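Local coordinates for thiosulfate reductase (Thermus thermophilus, PDB 2VPZ), which binds molybdenum, two molybdopterin guanine dinucleotides and a [4Fe-4S] cluster, and probably reduces sulfur compounds such as polysulfide or thiosulfate, at residues A[649-655]-A[688-694]; A[262-267]-A[293-298]; A[175-179]-A[726-730]. One frame throughout, in Å; residues are numbered along the deposited sequence.

Interaction 1. Residues A[649-655]-A[688-694]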
loop_
_atom_site.group_PDB
_atom_site.type_symbol
_atom_site.label_atom_id
_atom_site.label_comp_id
_atom_site.label_asym_id
_atom_site.label_seq_id
_atom_site.Cartn_x
_atom_site.Cartn_y
_atom_site.Cartn_z
ATOM N N VAL A 649 14.034 -29.480 2.519
ATOM C CA VAL A 649 13.770 -29.795 3.971
ATOM C C VAL A 649 13.475 -28.513 4.771
ATOM O O VAL A 649 14.301 -27.602 4.770
ATOM C CB VAL A 649 15.003 -30.470 4.778
ATOM C CG1 VAL A 649 14.455 -31.324 5.964
ATOM C CG2 VAL A 649 15.909 -31.289 3.889
ATOM N N TRP A 650 12.334 -28.454 5.458
ATOM C CA TRP A 650 11.948 -27.292 6.273
ATOM C C TRP A 650 12.460 -27.461 7.740
ATOM O O TRP A 650 12.083 -28.426 8.413
ATOM C CB TRP A 650 10.412 -27.107 6.313
ATOM C CG TRP A 650 9.680 -26.872 4.968
ATOM C CD1 TRP A 650 10.043 -27.361 3.744
ATOM C CD2 TRP A 650 8.495 -26.079 4.748
ATOM N NE1 TRP A 650 9.172 -26.911 2.781
ATOM C CE2 TRP A 650 8.216 -26.121 3.364
ATOM C CE3 TRP A 650 7.657 -25.321 5.582
ATOM C CZ2 TRP A 650 7.102 -25.451 2.790
ATOM C CZ3 TRP A 650 6.543 -24.647 5.012
ATOM C CH2 TRP A 650 6.293 -24.716 3.627
ATOM N N ILE A 651 13.351 -26.563 8.188
ATOM C CA ILE A 651 13.848 -26.555 9.573
ATOM C C ILE A 651 13.667 -25.137 10.092
ATOM O O ILE A 651 13.772 -24.165 9.317
ATOM C CB ILE A 651 15.394 -26.842 9.760
ATOM C CG1 ILE A 651 16.067 -27.129 8.446
ATOM C CG2 ILE A 651 15.620 -27.967 10.799
ATOM C CD1 ILE A 651 16.808 -25.937 7.820
ATOM N N HIS A 652 13.420 -25.021 11.394
ATOM C CA HIS A 652 13.294 -23.719 11.984
ATOM C C HIS A 652 14.604 -22.930 11.821
ATOM O O HIS A 652 15.688 -23.496 11.930
ATOM C CB HIS A 652 12.952 -23.702 13.494
ATOM C CG HIS A 652 12.594 -22.372 14.037
ATOM N ND1 HIS A 652 13.521 -21.410 14.286
ATOM C CD2 HIS A 652 11.405 -21.791 14.232
ATOM C CE1 HIS A 652 12.921 -20.285 14.604
ATOM N NE2 HIS A 652 11.621 -20.489 14.578
ATOM N N LYS A 653 14.487 -21.623 11.527
ATOM C CA LYS A 653 15.611 -20.683 11.326
ATOM C C LYS A 653 16.741 -20.730 12.380
ATOM O O LYS A 653 17.928 -20.623 12.051
ATOM C CB LYS A 653 15.080 -19.239 11.242
ATOM C CG LYS A 653 14.688 -18.774 9.870
ATOM C CD LYS A 653 13.634 -17.685 9.888
ATOM C CE LYS A 653 14.002 -16.513 8.959
ATOM N NZ LYS A 653 13.011 -15.384 9.021
ATOM N N GLU A 654 16.347 -20.851 13.641
ATOM C CA GLU A 654 17.259 -20.919 14.784
ATOM C C GLU A 654 17.968 -22.293 14.914
ATOM O O GLU A 654 19.063 -22.380 15.491
ATOM C CB GLU A 654 16.522 -20.535 16.096
ATOM C CG GLU A 654 16.503 -19.007 16.415
ATOM C CD GLU A 654 15.154 -18.470 16.986
ATOM O OE1 GLU A 654 14.684 -18.979 18.028
ATOM O OE2 GLU A 654 14.604 -17.507 16.380
ATOM N N GLU A 655 17.370 -23.361 14.394
ATOM C CA GLU A 655 18.038 -24.668 14.436
ATOM C C GLU A 655 19.068 -24.706 13.304
ATOM O O GLU A 655 20.200 -25.084 13.536
ATOM C CB GLU A 655 17.074 -25.852 14.268
ATOM C CG GLU A 655 15.938 -25.935 15.279
ATOM C CD GLU A 655 16.398 -26.268 16.697
ATOM O OE1 GLU A 655 16.933 -27.392 16.885
ATOM O OE2 GLU A 655 16.233 -25.423 17.595
ATOM N N ILE A 688 7.678 -23.371 11.021
ATOM C CA ILE A 688 7.648 -24.700 11.639
ATOM C C ILE A 688 8.215 -24.714 13.070
ATOM O O ILE A 688 9.098 -23.909 13.402
ATOM C CB ILE A 688 8.438 -25.768 10.726
ATOM C CG1 ILE A 688 8.128 -27.206 11.143
ATOM C CG2 ILE A 688 9.961 -25.463 10.755
ATOM C CD1 ILE A 688 7.948 -28.233 9.961
ATOM N N ARG A 689 7.679 -25.584 13.924
ATOM C CA ARG A 689 8.156 -25.748 15.312
ATOM C C ARG A 689 9.629 -26.296 15.255
ATOM O O ARG A 689 10.077 -26.751 14.190
ATOM C CB ARG A 689 7.242 -26.706 16.103
ATOM C CG ARG A 689 5.751 -26.283 16.159
ATOM C CD ARG A 689 4.858 -27.295 16.912
ATOM N NE ARG A 689 5.552 -27.958 18.021
ATOM C CZ ARG A 689 5.393 -27.713 19.315
ATOM N NH1 ARG A 689 4.534 -26.793 19.728
ATOM N NH2 ARG A 689 6.095 -28.393 20.216
ATOM N N LYS A 690 10.367 -26.254 16.374
ATOM C CA LYS A 690 11.775 -26.685 16.481
ATOM C C LYS A 690 11.993 -28.214 16.642
ATOM O O LYS A 690 13.117 -28.730 16.505
ATOM C CB LYS A 690 12.494 -25.930 17.628
ATOM C CG LYS A 690 12.528 -24.400 17.470
ATOM C CD LYS A 690 13.323 -23.679 18.569
ATOM C CE LYS A 690 13.231 -22.148 18.432
ATOM N NZ LYS A 690 14.330 -21.396 19.128
ATOM N N ASP A 691 10.862 -28.879 16.927
ATOM C CA ASP A 691 10.578 -30.336 17.132
ATOM C C ASP A 691 10.603 -31.126 15.830
ATOM O O ASP A 691 10.580 -32.366 15.827
ATOM C CB ASP A 691 9.111 -30.665 17.405
ATOM C CG ASP A 691 8.553 -30.125 18.671
ATOM O OD1 ASP A 691 9.138 -30.382 19.719
ATOM O OD2 ASP A 691 7.467 -29.521 18.592
ATOM N N CYS A 692 10.405 -30.392 14.751
ATOM C CA CYS A 692 10.159 -30.981 13.469
ATOM C C CYS A 692 10.956 -30.549 12.317
ATOM O O CYS A 692 11.653 -29.537 12.347
ATOM C CB CYS A 692 8.670 -30.767 13.109
ATOM S SG CYS A 692 7.417 -31.336 14.253
ATOM N N VAL A 693 10.732 -31.314 11.261
ATOM C CA VAL A 693 11.328 -31.150 9.956
ATOM C C VAL A 693 10.240 -31.698 8.969
ATOM O O VAL A 693 9.446 -32.586 9.308
ATOM C CB VAL A 693 12.723 -31.935 9.939
ATOM C CG1 VAL A 693 12.796 -32.945 8.827
ATOM C CG2 VAL A 693 13.886 -30.913 9.860
ATOM N N TYR A 694 10.167 -31.122 7.778
ATOM C CA TYR A 694 9.146 -31.462 6.776
ATOM C C TYR A 694 9.728 -31.592 5.336
ATOM O O TYR A 694 10.621 -30.818 4.978
ATOM C CB TYR A 694 8.060 -30.345 6.798
ATOM C CG TYR A 694 6.999 -30.392 5.692
ATOM C CD1 TYR A 694 5.837 -31.148 5.841
ATOM C CD2 TYR A 694 7.187 -29.708 4.476
ATOM C CE1 TYR A 694 4.868 -31.242 4.812
ATOM C CE2 TYR A 694 6.228 -29.790 3.432
ATOM C CZ TYR A 694 5.066 -30.564 3.611
ATOM O OH TYR A 694 4.113 -30.667 2.615
HETATM O O HOH W 1 12.537 -27.302 13.122
HETATM O O HOH W 2 15.237 -29.564 18.813
HETATM O O HOH W 3 16.569 -22.829 18.406
#
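Lys690 NZ is held by two partners: a salt bridge to Glu654 OE1 at 2.7 Å, on the carboxylate's anti side, and a water that also donates to Glu655 OE2, itself paired in a salt bridge with Arg658. The contact lies in the molybdopterin dinucleotide-binding domain, of the double-psi beta-barrel clan, where strand 648-650 meets strand 692-696 and the start of helix 653-658 meets the loop before it. Lysine suits this exposed position because its extended chain does two jobs. While NZ reaches the acid, CE sits over the face of His652, 4.3 Å from the ring centroid. His652 is the N-cap of helix 653-658: with CG trans to the backbone N (chi1 -170°), its ND1 accepts from Glu654 N at 3.0 Å, nearly in the ring plane. The carbonyl oxygen of Ile688 lies at the ring's edge, beside CD2.

Farther in, the contact turns apolar and aromatic. Val693 CG1 meets Val649 CG1, and its CG2 meets Ile651 CG2 at 3.5 Å. Trp650 N donates to Tyr694 O at 3.0 Å, almost straight (169°), and their side chains run alongside each other. The Tyr694 edge, led by CD2, meets the face of the Trp650 pyrrole ring in a T-shaped pair, planes at 72°. Arg238 makes cation-pi contacts with both rings, and Tyr694 comes within about 4 Å of a bound dinucleotide. With a leucine at Trp650 the Tyr694 edge would lack its aromatic face and would probably be freer to turn beside the cofactor. Between these two ends a single water accepts from His652 N at 3.0 Å and donates to Arg689 O and Cys692 O.

Interaction 2. Residues A[262-267]-A[293-298]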
loop_
_atom_site.group_PDB
_atom_site.type_symbol
_atom_site.label_atom_id
_atom_site.label_comp_id
_atom_site.label_asym_id
_atom_site.label_seq_id
_atom_site.Cartn_x
_atom_site.Cartn_y
_atom_site.Cartn_z
ATOM N N LEU A 262 -10.712 -33.677 22.760
ATOM C CA LEU A 262 -11.413 -34.032 24.020
ATOM C C LEU A 262 -11.769 -32.790 24.891
ATOM O O LEU A 262 -12.863 -32.724 25.469
ATOM C CB LEU A 262 -10.598 -35.037 24.875
ATOM C CG LEU A 262 -10.362 -36.442 24.297
ATOM C CD1 LEU A 262 -9.401 -37.229 25.190
ATOM C CD2 LEU A 262 -11.693 -37.196 24.139
ATOM N N ALA A 263 -10.852 -31.822 24.978
ATOM C CA ALA A 263 -11.058 -30.580 25.751
ATOM C C ALA A 263 -12.094 -29.631 25.100
ATOM O O ALA A 263 -12.681 -28.780 25.773
ATOM C CB ALA A 263 -9.707 -29.826 26.000
ATOM N N TRP A 264 -12.302 -29.754 23.795
ATOM C CA TRP A 264 -13.323 -28.964 23.115
ATOM C C TRP A 264 -14.673 -29.669 23.370
ATOM O O TRP A 264 -15.702 -29.010 23.555
ATOM C CB TRP A 264 -13.065 -28.831 21.605
ATOM C CG TRP A 264 -12.073 -27.750 21.201
ATOM C CD1 TRP A 264 -11.625 -26.699 21.968
ATOM C CD2 TRP A 264 -11.416 -27.615 19.929
ATOM N NE1 TRP A 264 -10.732 -25.937 21.250
ATOM C CE2 TRP A 264 -10.586 -26.472 19.999
ATOM C CE3 TRP A 264 -11.451 -28.353 18.736
ATOM C CZ2 TRP A 264 -9.788 -26.045 18.910
ATOM C CZ3 TRP A 264 -10.665 -27.938 17.649
ATOM C CH2 TRP A 264 -9.842 -26.790 17.750
ATOM N N ILE A 265 -14.670 -31.001 23.365
ATOM C CA ILE A 265 -15.876 -31.814 23.634
ATOM C C ILE A 265 -16.330 -31.408 25.059
ATOM O O ILE A 265 -17.505 -31.120 25.302
ATOM C CB ILE A 265 -15.583 -33.397 23.559
ATOM C CG1 ILE A 265 -15.671 -33.915 22.109
ATOM C CG2 ILE A 265 -16.568 -34.153 24.477
ATOM C CD1 ILE A 265 -14.955 -35.282 21.875
ATOM N N HIS A 266 -15.377 -31.369 25.985
ATOM C CA HIS A 266 -15.624 -30.935 27.366
ATOM C C HIS A 266 -16.231 -29.506 27.443
ATOM O O HIS A 266 -17.190 -29.286 28.184
ATOM C CB HIS A 266 -14.324 -30.958 28.228
ATOM C CG HIS A 266 -14.445 -30.396 29.604
ATOM N ND1 HIS A 266 -14.196 -31.139 30.731
ATOM C CD2 HIS A 266 -14.768 -29.177 30.034
ATOM C CE1 HIS A 266 -14.378 -30.401 31.803
ATOM N NE2 HIS A 266 -14.728 -29.198 31.400
ATOM N N VAL A 267 -15.689 -28.532 26.706
ATOM C CA VAL A 267 -16.232 -27.166 26.774
ATOM C C VAL A 267 -17.681 -27.028 26.225
ATOM O O VAL A 267 -18.487 -26.315 26.803
ATOM C CB VAL A 267 -15.287 -26.072 26.102
ATOM C CG1 VAL A 267 -15.950 -24.675 26.165
ATOM C CG2 VAL A 267 -13.918 -26.038 26.819
ATOM N N VAL A 293 -15.501 -37.534 29.642
ATOM C CA VAL A 293 -14.832 -36.263 29.436
ATOM C C VAL A 293 -14.769 -35.259 30.618
ATOM O O VAL A 293 -14.395 -34.085 30.450
ATOM C CB VAL A 293 -15.508 -35.594 28.177
ATOM C CG1 VAL A 293 -15.862 -34.132 28.451
ATOM C CG2 VAL A 293 -14.623 -35.771 26.936
ATOM N N LYS A 294 -15.098 -35.739 31.812
ATOM C CA LYS A 294 -15.143 -34.932 33.037
ATOM C C LYS A 294 -13.874 -34.123 33.427
ATOM O O LYS A 294 -13.931 -32.907 33.683
ATOM C CB LYS A 294 -15.571 -35.818 34.226
ATOM C CG LYS A 294 -15.766 -35.097 35.563
ATOM C CD LYS A 294 -15.538 -36.030 36.754
ATOM C CE LYS A 294 -16.290 -35.563 38.009
ATOM N NZ LYS A 294 -15.880 -34.194 38.472
ATOM N N ASP A 295 -12.733 -34.803 33.451
ATOM C CA ASP A 295 -11.433 -34.222 33.801
ATOM C C ASP A 295 -10.593 -33.659 32.628
ATOM O O ASP A 295 -9.570 -33.002 32.860
ATOM C CB ASP A 295 -10.579 -35.252 34.585
ATOM C CG ASP A 295 -11.188 -35.658 35.944
ATOM O OD1 ASP A 295 -11.297 -34.784 36.833
ATOM O OD2 ASP A 295 -11.537 -36.855 36.100
ATOM N N PHE A 296 -10.990 -33.912 31.383
ATOM C CA PHE A 296 -10.241 -33.387 30.229
ATOM C C PHE A 296 -10.607 -31.911 30.009
ATOM O O PHE A 296 -11.427 -31.566 29.157
ATOM C CB PHE A 296 -10.523 -34.197 28.955
ATOM C CG PHE A 296 -10.305 -35.683 29.108
ATOM C CD1 PHE A 296 -11.267 -36.592 28.640
ATOM C CD2 PHE A 296 -9.156 -36.178 29.725
ATOM C CE1 PHE A 296 -11.089 -37.981 28.782
ATOM C CE2 PHE A 296 -8.954 -37.569 29.882
ATOM C CZ PHE A 296 -9.929 -38.473 29.409
ATOM N N THR A 297 -9.983 -31.042 30.786
ATOM C CA THR A 297 -10.218 -29.598 30.759
ATOM C C THR A 297 -9.203 -28.781 29.934
ATOM O O THR A 297 -8.123 -29.296 29.591
ATOM C CB THR A 297 -10.192 -29.042 32.235
ATOM O OG1 THR A 297 -9.784 -27.679 32.253
ATOM C CG2 THR A 297 -9.230 -29.886 33.106
ATOM N N PRO A 298 -9.573 -27.533 29.515
ATOM C CA PRO A 298 -8.615 -26.733 28.744
ATOM C C PRO A 298 -7.237 -26.611 29.492
ATOM O O PRO A 298 -6.214 -26.369 28.856
ATOM C CB PRO A 298 -9.305 -25.382 28.619
ATOM C CG PRO A 298 -10.786 -25.738 28.502
ATOM C CD PRO A 298 -10.952 -27.072 29.262
#
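The imidazole of His266 pushes into a turn of backbone, with the carbonyl oxygens of Val293, Lys294 and Phe296 all close to it. Of these, Val293 O takes the hydrogen bond: ND1 donates at 3.0 Å, moderately bent (149°), with the oxygen 19° out of the ring plane. Lys294 O lies at the ring's edge, 3.2 Å from CE1, whereas Phe296 O approaches CB at 3.1 Å without forming a hydrogen bond to the ring. Thr297 CA covers one face over its centre. Swinging CG trans to the backbone N (chi1 174°) carries the ring off the helix into this turn. Histidine suits the place, being flat enough to slip beneath the turn and able to donate a hydrogen bond to the chain; the nearby carbonyls of Val293 and Phe296 would probably favour the N-H at ND1.

Phe296 is the centre of an inverse gamma turn, which points its carbonyl at the helix, where it also receives a CA-H...O contact from Ala263. The small alanine lets the chain come this near. Apolar groups fill in around this hydrogen-bonded histidine. Leu262 CD1 rests on the Phe296 ring as a CH-pi contact, 4.1 Å from the centroid, and the branched Val293 divides its methyls, CG1 against His266 CB and CG2 against Ile265 CG2 at 3.5 Å. At the other end Val267 CG2 packs on Pro298 CG at 3.6 Å.

Thr297 caps helix 298-305 through OG1 to Glu299 N, and Pro298 opens it. The contact thus seats the connection between helices 287-292 and 298-305 on helix 257-270, whose Ile265 packs on helix 341-354 and whose Trp264 and Val267 face helix 309-320.

Interaction 3. Residues A[175-179]-A[726-730]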
loop_
_atom_site.group_PDB
_atom_site.type_symbol
_atom_site.label_atom_id
_atom_site.label_comp_id
_atom_site.label_asym_id
_atom_site.label_seq_id
_atom_site.Cartn_x
_atom_site.Cartn_y
_atom_site.Cartn_z
ATOM N N ALA A 175 -8.296 -45.462 6.019
ATOM C CA ALA A 175 -8.872 -46.417 6.967
ATOM C C ALA A 175 -9.337 -45.845 8.341
ATOM O O ALA A 175 -10.470 -46.123 8.758
ATOM C CB ALA A 175 -7.930 -47.628 7.195
ATOM N N PRO A 176 -8.474 -45.078 9.062
ATOM C CA PRO A 176 -8.932 -44.533 10.335
ATOM C C PRO A 176 -10.263 -43.790 10.343
ATOM O O PRO A 176 -11.088 -43.953 11.239
ATOM C CB PRO A 176 -7.792 -43.622 10.783
ATOM C CG PRO A 176 -6.560 -44.283 10.253
ATOM C CD PRO A 176 -6.999 -45.090 8.998
ATOM N N ARG A 177 -10.472 -42.948 9.344
ATOM C CA ARG A 177 -11.681 -42.174 9.293
ATOM C C ARG A 177 -12.892 -42.953 8.722
ATOM O O ARG A 177 -14.032 -42.650 9.070
ATOM C CB ARG A 177 -11.460 -40.878 8.514
ATOM C CG ARG A 177 -11.254 -41.073 7.023
ATOM C CD ARG A 177 -11.782 -39.858 6.285
ATOM N NE ARG A 177 -11.962 -40.042 4.857
ATOM C CZ ARG A 177 -11.829 -39.081 3.955
ATOM N NH1 ARG A 177 -11.503 -37.865 4.358
ATOM N NH2 ARG A 177 -12.012 -39.333 2.668
ATOM N N GLU A 178 -12.656 -43.947 7.870
ATOM C CA GLU A 178 -13.764 -44.726 7.293
ATOM C C GLU A 178 -14.423 -45.623 8.355
ATOM O O GLU A 178 -15.651 -45.787 8.383
ATOM C CB GLU A 178 -13.318 -45.565 6.076
ATOM C CG GLU A 178 -12.928 -44.746 4.821
ATOM C CD GLU A 178 -13.919 -43.623 4.477
ATOM O OE1 GLU A 178 -13.464 -42.509 4.101
ATOM O OE2 GLU A 178 -15.153 -43.854 4.574
ATOM N N VAL A 179 -13.584 -46.192 9.215
ATOM C CA VAL A 179 -13.994 -47.057 10.323
ATOM C C VAL A 179 -14.754 -46.169 11.347
ATOM O O VAL A 179 -15.897 -46.488 11.712
ATOM C CB VAL A 179 -12.756 -47.742 10.999
ATOM C CG1 VAL A 179 -13.186 -48.501 12.257
ATOM C CG2 VAL A 179 -12.059 -48.689 9.990
ATOM N N ASP A 726 -2.347 -49.291 13.660
ATOM C CA ASP A 726 -3.571 -48.898 14.357
ATOM C C ASP A 726 -4.259 -50.257 14.654
ATOM O O ASP A 726 -4.571 -51.028 13.727
ATOM C CB ASP A 726 -4.495 -48.012 13.467
ATOM C CG ASP A 726 -5.791 -47.548 14.197
ATOM O OD1 ASP A 726 -6.029 -47.955 15.349
ATOM O OD2 ASP A 726 -6.562 -46.770 13.578
ATOM N N PRO A 727 -4.502 -50.580 15.947
ATOM C CA PRO A 727 -5.162 -51.840 16.323
ATOM C C PRO A 727 -6.695 -51.937 16.013
ATOM O O PRO A 727 -7.297 -53.001 16.155
ATOM C CB PRO A 727 -4.856 -51.993 17.813
ATOM C CG PRO A 727 -4.782 -50.538 18.311
ATOM C CD PRO A 727 -4.248 -49.741 17.119
ATOM N N ILE A 728 -7.287 -50.815 15.602
ATOM C CA ILE A 728 -8.723 -50.668 15.284
ATOM C C ILE A 728 -9.107 -50.658 13.757
ATOM O O ILE A 728 -10.037 -51.364 13.338
ATOM C CB ILE A 728 -9.346 -49.333 15.923
ATOM C CG1 ILE A 728 -9.481 -49.409 17.449
ATOM C CG2 ILE A 728 -10.712 -49.028 15.283
ATOM C CD1 ILE A 728 -10.513 -48.402 18.051
ATOM N N SER A 729 -8.370 -49.845 12.982
ATOM C CA SER A 729 -8.489 -49.572 11.502
ATOM C C SER A 729 -7.241 -49.989 10.689
ATOM O O SER A 729 -6.650 -49.101 10.092
ATOM C CB SER A 729 -8.617 -48.067 11.245
ATOM O OG SER A 729 -7.313 -47.480 11.111
ATOM N N GLY A 730 -6.815 -51.251 10.649
ATOM C CA GLY A 730 -5.602 -51.563 9.914
ATOM C C GLY A 730 -4.471 -50.558 9.520
ATOM O O GLY A 730 -3.439 -50.994 9.009
#
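Ser729 presses its hydroxyl oxygen against Pro176, with OG 3.2 Å from CD, and this is the tight end of the contact. Its backbone oxygen meets the methyl of Ala175 at 3.5 Å, while its CB lies 3.7 Å from Val179 CG2. Here the loop between strands 724-725 and 732-733, in the dinucleotide-binding range, meets helix 168-184 of the oxidoreductase range, about 10 Å from the bound molybdenum. Small residues on both sides allow this approach. Packing is looser at the flanks: Val179 CG1 touches Ile728 CG2 at 3.9 Å, and Asp726 OD2 stays 4.2 Å from Pro176 CG. No flank opens to solvent, since every touching residue is buried.

Proline suits the kink in the helix, its nitrogen having no hydrogen to give, so OG gets nothing from Pro176. Instead Ser729 OG donates to Asp726 OD2 at 2.7 Å. Asp726 OD1 takes Ile728 N, closing an Asx turn, and Thr341 OG1 also bonds OD2.

None of these bonds reaches helix 168-184; they lie within the loop and to Thr341 of helix 341-354. No hydrogen bond crosses between the two segments, which suggests that complementary shape fits them together.

Interaction 3 joins distant parts of the chain: helix 168-184, in the molybdopterin oxidoreductase range, meets a loop of the dinucleotide-binding range 547 residues later. Interactions 2 and 1 follow one another within that span, one in each range. The three are separate. Interactions 2 and 3 have centres 24 Å apart, and interaction 1 is 30 Å from each, with nearest atoms no closer than about 13 Å. Helix 341-354 links two of them, packing on Ile265 of interaction 2 and on Ile728 and Ser729 of interaction 3. Interactions 1 and 2 lie 27 and 32 Å from the chain's centre, as local packing; interaction 3, at 14 Å, ties the two ranges together near the cofactors.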